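Local coordinates for sugar isomerase (Sinorhizobium meliloti, PDB 3QC0), which binds zinc in a xylose isomerase-like TIM barrel and is probably a sugar isomerase, at residues Lys60-Cys65 against Ala244-Ile249; Val155-Gln160 against Trp182-Leu187; Asp83-Ala88 against Ala126-His131; Thr13-Cys18 against Asn254-Pro259. One frame throughout, in Å; residues are numbered along the deposited sequence.

Interaction 1. Residues Lys60-Cys65 against Ala244-Ile249; sequences KLTGLC and AQEVEI
Glu246 reaches across the interior of the barrel to the hydroxyl of Thr62. Its CB lies 3.8 Å from Thr62 OG1. With CG anti to the backbone N (chi1 178°) and the chain extended beyond it, the side chain draws nearer that hydroxyl step by step, CG at 3.6 Å and CD at 3.4 Å from Thr62 OG1, until OE1 accepts a short 2.6 Å hydrogen bond from Thr62 OG1. The hydroxyl meets OE1 on its anti side, 34° out of the carboxylate plane. The same oxygen takes a second proton from a water 2.7 Å from Glu246 OE1, which also donates to Thr62 O, so backbone and side chain of one threonine are both tied to it. OE2 turns away and is bonded to Asn10. Strands 60-68 and 245-247 are the third and eighth of the closed parallel TIM barrel, not neighbours in the sheet, and these side chains meet inside it. Nearer the start of the strand, Thr62 CG2 touches Ala244 CB at 3.9 Å. Further along, Cys65 SG comes within 4.4 Å of Glu248 OE2; Glu248 OE1 binds the zinc ion with Glu142, Asp177 and His204.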
loop_
_atom_site.group_PDB
_atom_site.type_symbol
_atom_site.label_atom_id
_atom_site.label_comp_id
_atom_site.label_asym_id
_atom_site.label_seq_id
_atom_site.Cartn_x
_atom_site.Cartn_y
_atom_site.Cartn_z
ATOM N N LYS A 60 24.238 -13.113 17.005
ATOM C CA LYS A 60 23.442 -11.894 17.180
ATOM C C LYS A 60 22.036 -12.197 16.676
ATOM O O LYS A 60 21.869 -12.912 15.687
ATOM C CB LYS A 60 24.055 -10.730 16.394
ATOM C CG LYS A 60 23.081 -9.577 16.146
ATOM C CD LYS A 60 23.731 -8.412 15.396
ATOM C CE LYS A 60 24.685 -7.602 16.276
ATOM N NZ LYS A 60 24.089 -7.129 17.550
ATOM N N LEU A 61 21.029 -11.694 17.376
ATOM C CA LEU A 61 19.661 -11.677 16.861
ATOM C C LEU A 61 19.326 -10.242 16.474
ATOM O O LEU A 61 19.295 -9.352 17.326
ATOM C CB LEU A 61 18.654 -12.185 17.877
ATOM C CG LEU A 61 18.314 -13.674 17.760
ATOM C CD1 LEU A 61 19.504 -14.565 18.099
ATOM C CD2 LEU A 61 17.077 -14.011 18.598
ATOM N N THR A 62 19.127 -10.005 15.184
ATOM C CA THR A 62 18.762 -8.645 14.748
ATOM C C THR A 62 17.316 -8.314 15.137
ATOM O O THR A 62 16.924 -7.139 15.155
ATOM C CB THR A 62 18.994 -8.462 13.222
ATOM O OG1 THR A 62 18.432 -9.571 12.515
ATOM C CG2 THR A 62 20.502 -8.334 12.932
ATOM N N GLY A 63 16.529 -9.352 15.413
ATOM C CA GLY A 63 15.175 -9.213 15.900
ATOM C C GLY A 63 14.624 -10.549 16.355
ATOM O O GLY A 63 15.203 -11.602 16.024
ATOM N N LEU A 64 13.525 -10.500 17.101
ATOM C CA LEU A 64 12.643 -11.658 17.292
ATOM C C LEU A 64 11.301 -11.273 16.657
ATOM O O LEU A 64 10.748 -10.201 16.949
ATOM C CB LEU A 64 12.445 -11.986 18.768
ATOM C CG LEU A 64 11.486 -13.127 19.099
ATOM C CD1 LEU A 64 11.976 -14.494 18.529
ATOM C CD2 LEU A 64 11.247 -13.221 20.624
ATOM N N CYS A 65 10.792 -12.150 15.797
ATOM C CA CYS A 65 9.507 -11.934 15.142
ATOM C C CYS A 65 8.428 -12.826 15.740
ATOM O O CYS A 65 8.561 -14.069 15.679
ATOM C CB CYS A 65 9.601 -12.237 13.663
ATOM S SG CYS A 65 10.581 -11.082 12.730
ATOM N N ALA A 244 23.280 -4.809 10.940
ATOM C CA ALA A 244 23.218 -5.770 9.878
ATOM C C ALA A 244 21.919 -5.611 9.094
ATOM O O ALA A 244 20.891 -5.172 9.624
ATOM C CB ALA A 244 23.316 -7.183 10.417
ATOM N N GLN A 245 21.993 -5.986 7.830
ATOM C CA GLN A 245 20.821 -6.012 6.980
ATOM C C GLN A 245 20.255 -7.409 7.087
ATOM O O GLN A 245 20.988 -8.384 6.876
ATOM C CB GLN A 245 21.201 -5.684 5.535
ATOM C CG GLN A 245 21.777 -4.295 5.387
ATOM C CD GLN A 245 22.229 -4.004 3.963
ATOM O OE1 GLN A 245 21.447 -4.123 3.028
ATOM N NE2 GLN A 245 23.481 -3.627 3.794
ATOM N N GLU A 246 18.964 -7.495 7.415
ATOM C CA GLU A 246 18.294 -8.743 7.713
ATOM C C GLU A 246 17.440 -9.199 6.530
ATOM O O GLU A 246 16.458 -8.509 6.167
ATOM C CB GLU A 246 17.436 -8.529 8.966
ATOM C CG GLU A 246 16.627 -9.741 9.396
ATOM C CD GLU A 246 15.686 -9.408 10.511
ATOM O OE1 GLU A 246 16.148 -8.838 11.528
ATOM O OE2 GLU A 246 14.486 -9.707 10.379
ATOM N N VAL A 247 17.824 -10.294 5.894
ATOM C CA VAL A 247 17.110 -10.841 4.756
ATOM C C VAL A 247 15.844 -11.555 5.165
ATOM O O VAL A 247 15.852 -12.563 5.849
ATOM C CB VAL A 247 17.949 -11.796 3.941
ATOM C CG1 VAL A 247 17.122 -12.383 2.783
ATOM C CG2 VAL A 247 19.249 -11.075 3.497
ATOM N N GLU A 248 14.723 -10.999 4.732
ATOM C CA GLU A 248 13.420 -11.527 5.091
ATOM C C GLU A 248 12.605 -11.692 3.821
ATOM O O GLU A 248 12.066 -10.743 3.256
ATOM C CB GLU A 248 12.706 -10.604 6.090
ATOM C CG GLU A 248 11.374 -11.149 6.552
ATOM C CD GLU A 248 10.673 -10.232 7.495
ATOM O OE1 GLU A 248 10.864 -9.031 7.376
ATOM O OE2 GLU A 248 9.970 -10.733 8.393
ATOM N N ILE A 249 12.572 -12.923 3.332
ATOM C CA ILE A 249 11.899 -13.295 2.097
ATOM C C ILE A 249 10.825 -14.348 2.372
ATOM O O ILE A 249 11.109 -15.404 2.926
ATOM C CB ILE A 249 12.896 -13.852 1.043
ATOM C CG1 ILE A 249 13.927 -12.780 0.689
ATOM C CG2 ILE A 249 12.134 -14.330 -0.221
ATOM C CD1 ILE A 249 15.161 -13.242 -0.117
HETATM O O HOH W 1 14.641 -7.233 13.134
#

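Interaction 2. Residues Val155-Gln160 against Trp182-Leu187; sequences VNTLGQ and WWDPDL
Asp184 OD2 is gripped by two waters, each donating to it from 2.7 Å, and through them it reaches the start of helix 158-168. One water accepts from Leu158 N and the other from Gly159 N, so the carboxylate serves the first two amides of the helix without touching either directly. Thr157, the N-cap residue, supplies the direct capping bond: its OG1, held between the backbone N and the carbonyl carbon (chi1 73°), accepts from Gln160 N at 2.9 Å. Thr157 CB also lies 3.9 Å from Asp184 OD2. The other carboxylate oxygen turns back into its own chain, where OD1 takes the amide of Asp186 in an Asx turn, within a type I turn from Asp184 to Leu187.

The Trp183 ring approaches edge-on. Asn156 O lies near the ring plane, 4.0 Å from Trp183 CZ2, while Asp184 CB rests over one face toward the rim. NE1 of this indole is bonded to His180 O. Beside the polar group, Leu158 CD2 and Leu187 CD1 meet at 4.1 Å, their side chains crossing at about a right angle. Arg118 of the second subunit donates to Trp183 O, and Trp183 of that subunit packs on Thr157, placing the contact at the dimer interface. A carboxylate set before the N-terminal end of a helix would be favoured by the helix dipole. The two waters, for their part, relay hydrogen bonds between the carboxylate and amides too far off to bond to it directly.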
loop_
_atom_site.group_PDB
_atom_site.type_symbol
_atom_site.label_atom_id
_atom_site.label_comp_id
_atom_site.label_asym_id
_atom_site.label_seq_id
_atom_site.Cartn_x
_atom_site.Cartn_y
_atom_site.Cartn_z
ATOM N N VAL A 155 -0.295 0.119 11.356
ATOM C CA VAL A 155 0.806 1.114 11.332
ATOM C C VAL A 155 1.437 0.886 9.960
ATOM O O VAL A 155 1.990 -0.177 9.691
ATOM C CB VAL A 155 1.832 0.954 12.434
ATOM C CG1 VAL A 155 3.004 1.980 12.228
ATOM C CG2 VAL A 155 1.160 1.121 13.820
ATOM N N ASN A 156 1.212 1.863 9.064
ATOM C CA ASN A 156 1.466 1.692 7.644
ATOM C C ASN A 156 2.416 2.653 6.967
ATOM O O ASN A 156 2.630 2.530 5.756
ATOM C CB ASN A 156 0.127 1.714 6.912
ATOM C CG ASN A 156 -0.780 0.620 7.405
ATOM O OD1 ASN A 156 -1.783 0.884 8.073
ATOM N ND2 ASN A 156 -0.382 -0.642 7.149
ATOM N N THR A 157 2.962 3.631 7.702
ATOM C CA THR A 157 3.997 4.509 7.147
ATOM C C THR A 157 5.090 4.699 8.195
ATOM O O THR A 157 4.832 4.646 9.417
ATOM C CB THR A 157 3.465 5.881 6.700
ATOM O OG1 THR A 157 3.166 6.681 7.855
ATOM C CG2 THR A 157 2.262 5.710 5.688
ATOM N N LEU A 158 6.308 4.905 7.724
ATOM C CA LEU A 158 7.393 5.199 8.645
ATOM C C LEU A 158 7.103 6.485 9.427
ATOM O O LEU A 158 7.410 6.549 10.622
ATOM C CB LEU A 158 8.704 5.273 7.887
ATOM C CG LEU A 158 9.965 5.547 8.691
ATOM C CD1 LEU A 158 10.176 4.510 9.806
ATOM C CD2 LEU A 158 11.168 5.559 7.700
ATOM N N GLY A 159 6.528 7.509 8.794
ATOM C CA GLY A 159 6.164 8.720 9.484
ATOM C C GLY A 159 5.207 8.494 10.649
ATOM O O GLY A 159 5.373 9.040 11.716
ATOM N N GLN A 160 4.205 7.652 10.433
ATOM C CA GLN A 160 3.262 7.320 11.458
ATOM C C GLN A 160 3.972 6.549 12.572
ATOM O O GLN A 160 3.718 6.789 13.748
ATOM C CB GLN A 160 2.123 6.508 10.850
ATOM C CG GLN A 160 1.117 5.996 11.862
ATOM C CD GLN A 160 0.251 4.870 11.311
ATOM O OE1 GLN A 160 0.578 4.299 10.270
ATOM N NE2 GLN A 160 -0.811 4.515 12.044
ATOM N N TRP A 182 9.336 0.986 0.701
ATOM C CA TRP A 182 10.126 1.460 -0.446
ATOM C C TRP A 182 9.365 2.502 -1.287
ATOM O O TRP A 182 9.978 3.379 -1.880
ATOM C CB TRP A 182 10.560 0.315 -1.354
ATOM C CG TRP A 182 9.461 -0.267 -2.144
ATOM C CD1 TRP A 182 8.563 -1.190 -1.750
ATOM C CD2 TRP A 182 9.083 0.128 -3.476
ATOM N NE1 TRP A 182 7.650 -1.425 -2.762
ATOM C CE2 TRP A 182 7.965 -0.629 -3.836
ATOM C CE3 TRP A 182 9.630 1.002 -4.382
ATOM C CZ2 TRP A 182 7.345 -0.506 -5.096
ATOM C CZ3 TRP A 182 9.027 1.160 -5.605
ATOM C CH2 TRP A 182 7.879 0.395 -5.968
ATOM N N TRP A 183 8.048 2.343 -1.351
ATOM C CA TRP A 183 7.142 3.143 -2.187
ATOM C C TRP A 183 6.846 4.516 -1.627
ATOM O O TRP A 183 6.295 5.371 -2.299
ATOM C CB TRP A 183 5.795 2.329 -2.365
ATOM C CG TRP A 183 5.186 2.178 -1.039
ATOM C CD1 TRP A 183 5.426 1.153 -0.154
ATOM C CD2 TRP A 183 4.405 3.137 -0.320
ATOM N NE1 TRP A 183 4.832 1.407 1.037
ATOM C CE2 TRP A 183 4.216 2.623 0.984
ATOM C CE3 TRP A 183 3.810 4.377 -0.653
ATOM C CZ2 TRP A 183 3.494 3.291 1.953
ATOM C CZ3 TRP A 183 3.103 5.038 0.318
ATOM C CH2 TRP A 183 2.953 4.503 1.605
ATOM N N ASP A 184 7.166 4.750 -0.348
ATOM C CA ASP A 184 6.673 5.935 0.335
ATOM C C ASP A 184 7.321 7.193 -0.249
ATOM O O ASP A 184 8.536 7.335 -0.224
ATOM C CB ASP A 184 6.968 5.816 1.837
ATOM C CG ASP A 184 6.324 6.915 2.679
ATOM O OD1 ASP A 184 6.105 8.034 2.204
ATOM O OD2 ASP A 184 6.025 6.631 3.861
ATOM N N PRO A 185 6.504 8.129 -0.774
ATOM C CA PRO A 185 7.102 9.296 -1.400
ATOM C C PRO A 185 7.913 10.140 -0.438
ATOM O O PRO A 185 8.753 10.902 -0.915
ATOM C CB PRO A 185 5.899 10.037 -2.034
ATOM C CG PRO A 185 4.759 9.519 -1.499
ATOM C CD PRO A 185 5.047 8.121 -0.933
ATOM N N ASP A 186 7.637 10.023 0.853
ATOM C CA ASP A 186 8.377 10.808 1.847
ATOM C C ASP A 186 9.460 9.989 2.570
ATOM O O ASP A 186 9.958 10.381 3.648
ATOM C CB ASP A 186 7.443 11.423 2.864
ATOM C CG ASP A 186 8.070 12.695 3.525
ATOM O OD1 ASP A 186 8.901 13.385 2.886
ATOM O OD2 ASP A 186 7.729 12.990 4.665
ATOM N N LEU A 187 9.876 8.879 1.959
ATOM C CA LEU A 187 10.807 7.939 2.621
ATOM C C LEU A 187 12.122 8.586 2.995
ATOM O O LEU A 187 12.599 8.394 4.120
ATOM C CB LEU A 187 11.091 6.734 1.738
ATOM C CG LEU A 187 11.941 5.622 2.339
ATOM C CD1 LEU A 187 11.296 5.102 3.668
ATOM C CD2 LEU A 187 12.214 4.515 1.313
HETATM O O HOH W 2 6.774 4.323 5.054
HETATM O O HOH W 3 6.073 8.159 6.059
#

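Interaction 3. Residues Asp83-Ala88 against Ala126-His131; sequences DDNRRA and AAVLPH
The His131 imidazole lies with one face against the aliphatic part of Arg86, a CH-pi contact in which Arg86 CB stands 3.9 Å from the ring centroid, 14° off the normal. Further out, Arg86 CG is 3.9 Å from His131 CG. The ring is brought there by a first torsion that sets CG anti to the backbone N, and its NE2 is hydrogen-bonded to Asp90.

The guanidinium of Arg86 is turned 70° from the imidazole plane and is engaged at its edges. NH1 forms a salt bridge to Asp83 OD1 at 2.9 Å, nearly in the guanidinium plane, and a second to Glu79. NH2 makes a weak hydrogen bond of 3.3 Å to Ala127 O across the contact. A water that accepts from Arg86 NE donates to the same Ala127 O at 2.7 Å, so direct and water-mediated links converge on one carbonyl. These bonds hold the guanidinium between its own helix and the next. Arg87 joins the Asp83 network through a long salt bridge, while its NH2 pairs with Asp90.

On the buried side the contact is apolar: Asn85 CB packs against Val128 CG2 at 3.5 Å, and Asn85 OD1 accepts from Gly68 N. The short helical segments approach to 9.4 Å between axes and cross at -30°, running in broadly the same direction. Helices 75-94 and 114-135 follow consecutive barrel strands, 60-68 and 100-103, and Asn85 reaches in to touch Leu102 on the latter while Phe70 packs against both Asn85 and Val128.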
loop_
_atom_site.group_PDB
_atom_site.type_symbol
_atom_site.label_atom_id
_atom_site.label_comp_id
_atom_site.label_asym_id
_atom_site.label_seq_id
_atom_site.Cartn_x
_atom_site.Cartn_y
_atom_site.Cartn_z
ATOM N N ASP A 83 -0.507 -8.955 27.180
ATOM C CA ASP A 83 0.178 -9.943 27.983
ATOM C C ASP A 83 1.025 -10.868 27.129
ATOM O O ASP A 83 2.147 -11.211 27.542
ATOM C CB ASP A 83 -0.806 -10.649 28.944
ATOM C CG ASP A 83 -0.224 -10.849 30.327
ATOM O OD1 ASP A 83 0.429 -9.920 30.885
ATOM O OD2 ASP A 83 -0.412 -11.962 30.868
ATOM N N ASP A 84 0.523 -11.301 25.944
ATOM C CA ASP A 84 1.362 -12.038 24.990
ATOM C C ASP A 84 2.628 -11.307 24.627
ATOM O O ASP A 84 3.687 -11.921 24.508
ATOM C CB ASP A 84 0.614 -12.419 23.685
ATOM C CG ASP A 84 1.510 -13.145 22.668
ATOM O OD1 ASP A 84 1.966 -14.279 23.026
ATOM O OD2 ASP A 84 1.825 -12.559 21.577
ATOM N N ASN A 85 2.541 -9.978 24.448
ATOM C CA ASN A 85 3.708 -9.208 24.131
ATOM C C ASN A 85 4.733 -9.237 25.272
ATOM O O ASN A 85 5.927 -9.197 25.006
ATOM C CB ASN A 85 3.330 -7.753 23.816
ATOM C CG ASN A 85 2.860 -7.559 22.375
ATOM O OD1 ASN A 85 3.682 -7.222 21.525
ATOM N ND2 ASN A 85 1.560 -7.776 22.099
ATOM N N ARG A 86 4.243 -9.292 26.516
ATOM C CA ARG A 86 5.168 -9.435 27.649
ATOM C C ARG A 86 5.921 -10.762 27.568
ATOM O O ARG A 86 7.126 -10.797 27.826
ATOM C CB ARG A 86 4.439 -9.268 28.971
ATOM C CG ARG A 86 3.853 -7.883 29.162
ATOM C CD ARG A 86 3.155 -7.699 30.508
ATOM N NE ARG A 86 2.567 -6.373 30.633
ATOM C CZ ARG A 86 1.261 -6.111 30.729
ATOM N NH1 ARG A 86 0.301 -7.056 30.701
ATOM N NH2 ARG A 86 0.906 -4.866 30.770
ATOM N N ARG A 87 5.231 -11.837 27.170
ATOM C CA ARG A 87 5.896 -13.108 26.942
ATOM C C ARG A 87 6.931 -12.998 25.808
ATOM O O ARG A 87 8.036 -13.501 25.902
ATOM C CB ARG A 87 4.879 -14.205 26.613
ATOM C CG ARG A 87 3.765 -14.449 27.613
ATOM C CD ARG A 87 4.248 -15.144 28.898
ATOM N NE ARG A 87 5.079 -14.244 29.704
ATOM C CZ ARG A 87 4.620 -13.229 30.444
ATOM N NH1 ARG A 87 3.320 -12.952 30.528
ATOM N NH2 ARG A 87 5.479 -12.460 31.089
ATOM N N ALA A 88 6.566 -12.297 24.723
ATOM C CA ALA A 88 7.463 -12.091 23.632
ATOM C C ALA A 88 8.723 -11.343 24.068
ATOM O O ALA A 88 9.819 -11.653 23.626
ATOM C CB ALA A 88 6.757 -11.364 22.451
ATOM N N ALA A 126 2.311 1.254 24.790
ATOM C CA ALA A 126 2.544 1.927 26.061
ATOM C C ALA A 126 2.430 0.972 27.252
ATOM O O ALA A 126 3.203 1.084 28.212
ATOM C CB ALA A 126 1.583 3.053 26.244
ATOM N N ALA A 127 1.509 0.014 27.156
ATOM C CA ALA A 127 1.277 -0.958 28.220
ATOM C C ALA A 127 2.435 -1.950 28.340
ATOM O O ALA A 127 2.760 -2.413 29.451
ATOM C CB ALA A 127 -0.066 -1.718 28.021
ATOM N N VAL A 128 3.042 -2.287 27.202
ATOM C CA VAL A 128 4.150 -3.234 27.131
ATOM C C VAL A 128 5.494 -2.578 27.502
ATOM O O VAL A 128 6.384 -3.240 28.033
ATOM C CB VAL A 128 4.239 -3.872 25.717
ATOM C CG1 VAL A 128 5.488 -4.799 25.574
ATOM C CG2 VAL A 128 2.934 -4.641 25.393
ATOM N N LEU A 129 5.636 -1.289 27.203
ATOM C CA LEU A 129 6.932 -0.639 27.316
ATOM C C LEU A 129 7.618 -0.847 28.660
ATOM O O LEU A 129 8.800 -1.193 28.674
ATOM C CB LEU A 129 6.824 0.851 26.989
ATOM C CG LEU A 129 7.157 1.185 25.524
ATOM C CD1 LEU A 129 6.734 2.611 25.103
ATOM C CD2 LEU A 129 8.653 0.939 25.273
ATOM N N PRO A 130 6.899 -0.660 29.786
ATOM C CA PRO A 130 7.649 -0.834 31.067
ATOM C C PRO A 130 8.275 -2.227 31.208
ATOM O O PRO A 130 9.392 -2.350 31.748
ATOM C CB PRO A 130 6.584 -0.545 32.138
ATOM C CG PRO A 130 5.565 0.346 31.425
ATOM C CD PRO A 130 5.531 -0.188 30.024
ATOM N N HIS A 131 7.560 -3.250 30.737
ATOM C CA HIS A 131 8.092 -4.593 30.759
ATOM C C HIS A 131 9.311 -4.723 29.869
ATOM O O HIS A 131 10.316 -5.314 30.236
ATOM C CB HIS A 131 7.001 -5.564 30.357
ATOM C CG HIS A 131 7.319 -6.973 30.694
ATOM N ND1 HIS A 131 7.035 -7.507 31.920
ATOM C CD2 HIS A 131 7.856 -7.969 29.954
ATOM C CE1 HIS A 131 7.413 -8.777 31.933
ATOM N NE2 HIS A 131 7.938 -9.077 30.760
HETATM O O HOH W 4 4.158 -4.030 31.060
#

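Interaction 4. Residues Thr13-Cys18 against Asn254-Pro259; sequences TIREQC and NWWKRP
Trp256 turns one face of its indole to Arg15, whose CG lies 3.5 Å from Trp256 CE2 and whose CD makes a CH-pi contact over the six-membered ring, 3.8 Å from its centroid. The Arg15 chain, bent at chi2 and chi3, runs across that face, and its guanidinium is tilted 25° from the ring plane. Any cation-pi attraction is long and weak at best. Instead Arg15 NH1 forms a salt bridge of 2.8 Å to Glu16 OE2. Glu16 CG packs obliquely against the same side chain, 3.7 Å from Trp256 CB. At the ring edge sits Thr13 O, 3.4 Å from Trp256 CD1, while NE1 is bonded to Ala12 O. The two segments belong to loops after the first and last strands of the TIM barrel, 7-10 and 245-247, neighbours where the barrel closes; Thr13 OG1 bonds to the backbone of Val247 and Ile249. Gln17, bent at chi2 (98°), directs its amide at the other loop: NE2 donates to Arg258 O at 2.8 Å, fairly straight at 164°, and more weakly to Trp255 O. The Arg258 guanidinium has Trp255 CZ3 over its centre; its NH1 bonds to Asn254 OD1 and its NH2 forms a salt bridge to Glu262.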
loop_
_atom_site.group_PDB
_atom_site.type_symbol
_atom_site.label_atom_id
_atom_site.label_comp_id
_atom_site.label_asym_id
_atom_site.label_seq_id
_atom_site.Cartn_x
_atom_site.Cartn_y
_atom_site.Cartn_z
ATOM N N THR A 13 13.029 -16.786 5.744
ATOM C CA THR A 13 13.615 -16.964 4.414
ATOM C C THR A 13 13.791 -18.430 4.026
ATOM O O THR A 13 13.656 -18.782 2.846
ATOM C CB THR A 13 14.941 -16.198 4.327
ATOM O OG1 THR A 13 14.647 -14.812 4.513
ATOM C CG2 THR A 13 15.655 -16.346 2.966
ATOM N N ILE A 14 14.033 -19.273 5.032
ATOM C CA ILE A 14 14.197 -20.728 4.786
ATOM C C ILE A 14 13.271 -21.521 5.706
ATOM O O ILE A 14 13.611 -22.627 6.209
ATOM C CB ILE A 14 15.710 -21.174 4.902
ATOM C CG1 ILE A 14 16.346 -20.676 6.195
ATOM C CG2 ILE A 14 16.515 -20.700 3.654
ATOM C CD1 ILE A 14 17.769 -21.281 6.473
ATOM N N ARG A 15 12.072 -20.991 5.922
ATOM C CA ARG A 15 11.162 -21.546 6.906
ATOM C C ARG A 15 10.560 -22.883 6.490
ATOM O O ARG A 15 10.181 -23.656 7.361
ATOM C CB ARG A 15 10.019 -20.563 7.235
ATOM C CG ARG A 15 9.144 -20.237 6.040
ATOM C CD ARG A 15 7.793 -20.862 6.077
ATOM N NE ARG A 15 7.027 -20.441 7.235
ATOM C CZ ARG A 15 5.835 -20.948 7.556
ATOM N NH1 ARG A 15 5.267 -21.883 6.790
ATOM N NH2 ARG A 15 5.197 -20.520 8.647
ATOM N N GLU A 16 10.455 -23.146 5.189
ATOM C CA GLU A 16 9.851 -24.404 4.736
ATOM C C GLU A 16 10.881 -25.531 4.835
ATOM O O GLU A 16 10.514 -26.696 5.059
ATOM C CB GLU A 16 9.304 -24.303 3.306
ATOM C CG GLU A 16 8.025 -23.447 3.181
ATOM C CD GLU A 16 6.819 -24.055 3.899
ATOM O OE1 GLU A 16 6.645 -25.299 3.882
ATOM O OE2 GLU A 16 6.018 -23.306 4.466
ATOM N N GLN A 17 12.153 -25.155 4.722
ATOM C CA GLN A 17 13.260 -26.115 4.604
ATOM C C GLN A 17 13.880 -26.501 5.927
ATOM O O GLN A 17 14.400 -27.606 6.059
ATOM C CB GLN A 17 14.364 -25.521 3.735
ATOM C CG GLN A 17 13.897 -25.137 2.322
ATOM C CD GLN A 17 13.551 -23.653 2.158
ATOM O OE1 GLN A 17 12.830 -23.062 2.994
ATOM N NE2 GLN A 17 14.073 -23.046 1.092
ATOM N N CYS A 18 13.841 -25.600 6.901
ATOM C CA CYS A 18 14.650 -25.709 8.094
ATOM C C CYS A 18 13.919 -25.284 9.330
ATOM O O CYS A 18 13.310 -24.212 9.348
ATOM C CB CYS A 18 15.922 -24.856 8.009
ATOM S SG CYS A 18 16.992 -25.156 6.605
ATOM N N ASN A 254 9.004 -19.972 -5.158
ATOM C CA ASN A 254 10.391 -19.920 -5.582
ATOM C C ASN A 254 11.348 -20.304 -4.439
ATOM O O ASN A 254 11.664 -21.490 -4.276
ATOM C CB ASN A 254 10.737 -18.559 -6.222
ATOM C CG ASN A 254 12.107 -18.535 -6.855
ATOM O OD1 ASN A 254 12.775 -19.573 -6.957
ATOM N ND2 ASN A 254 12.547 -17.357 -7.298
ATOM N N TRP A 255 11.775 -19.364 -3.613
ATOM C CA TRP A 255 12.879 -19.617 -2.671
ATOM C C TRP A 255 12.542 -20.639 -1.602
ATOM O O TRP A 255 13.436 -21.402 -1.187
ATOM C CB TRP A 255 13.402 -18.312 -2.058
ATOM C CG TRP A 255 13.828 -17.400 -3.137
ATOM C CD1 TRP A 255 13.146 -16.293 -3.616
ATOM C CD2 TRP A 255 14.996 -17.523 -3.938
ATOM N NE1 TRP A 255 13.831 -15.750 -4.653
ATOM C CE2 TRP A 255 14.958 -16.480 -4.898
ATOM C CE3 TRP A 255 16.053 -18.437 -3.974
ATOM C CZ2 TRP A 255 15.964 -16.290 -5.829
ATOM C CZ3 TRP A 255 17.046 -18.251 -4.898
ATOM C CH2 TRP A 255 17.008 -17.190 -5.811
ATOM N N TRP A 256 11.281 -20.747 -1.215
ATOM C CA TRP A 256 10.893 -21.758 -0.228
ATOM C C TRP A 256 10.903 -23.175 -0.815
ATOM O O TRP A 256 10.807 -24.121 -0.051
ATOM C CB TRP A 256 9.507 -21.502 0.376
ATOM C CG TRP A 256 9.478 -20.375 1.383
ATOM C CD1 TRP A 256 10.545 -19.706 1.897
ATOM C CD2 TRP A 256 8.317 -19.813 1.994
ATOM N NE1 TRP A 256 10.117 -18.755 2.807
ATOM C CE2 TRP A 256 8.753 -18.802 2.883
ATOM C CE3 TRP A 256 6.958 -20.061 1.884
ATOM C CZ2 TRP A 256 7.872 -18.042 3.639
ATOM C CZ3 TRP A 256 6.080 -19.317 2.634
ATOM C CH2 TRP A 256 6.550 -18.316 3.519
ATOM N N LYS A 257 10.967 -23.278 -2.142
ATOM C CA LYS A 257 10.967 -24.579 -2.834
ATOM C C LYS A 257 12.377 -25.006 -3.232
ATOM O O LYS A 257 12.561 -26.066 -3.869
ATOM C CB LYS A 257 10.067 -24.514 -4.071
ATOM C CG LYS A 257 8.575 -24.480 -3.761
ATOM C CD LYS A 257 7.729 -24.434 -5.036
ATOM C CE LYS A 257 6.267 -24.767 -4.739
ATOM N NZ LYS A 257 5.391 -24.621 -5.932
ATOM N N ARG A 258 13.382 -24.213 -2.865
ATOM C CA ARG A 258 14.765 -24.485 -3.241
ATOM C C ARG A 258 15.612 -24.940 -2.042
ATOM O O ARG A 258 15.253 -24.686 -0.901
ATOM C CB ARG A 258 15.360 -23.244 -3.901
ATOM C CG ARG A 258 14.695 -22.987 -5.260
ATOM C CD ARG A 258 14.894 -21.622 -5.806
ATOM N NE ARG A 258 16.228 -21.389 -6.323
ATOM C CZ ARG A 258 16.526 -20.490 -7.256
ATOM N NH1 ARG A 258 15.585 -19.715 -7.778
ATOM N NH2 ARG A 258 17.778 -20.354 -7.669
ATOM N N PRO A 259 16.732 -25.664 -2.288
ATOM C CA PRO A 259 17.519 -26.112 -1.130
ATOM C C PRO A 259 18.021 -24.922 -0.301
ATOM O O PRO A 259 18.504 -23.924 -0.861
ATOM C CB PRO A 259 18.692 -26.914 -1.767
ATOM C CG PRO A 259 18.225 -27.218 -3.154
ATOM C CD PRO A 259 17.374 -26.032 -3.560
#

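From the N terminus, the loop after strand 7-10 opens interaction 4, which closes only near the end of the chain, at 254-259, and encloses the other three. Within it, 60-65 opens interaction 1, closed at 244-249, joining barrel strands three and eight across the interior. Interactions 3 and 2 lie inside that span one after the other: 83-88 with 126-131 pairs consecutive outer helices, and 155-160 with 182-187 joins the start of helix 158-168 to the turn before helix 187-196. No two cross. Interaction 1 touches interaction 4 through Thr13 and interaction 3 through Leu64 and Ala88, whereas interactions 3 and 4 lie on opposite sides of the chain's centre.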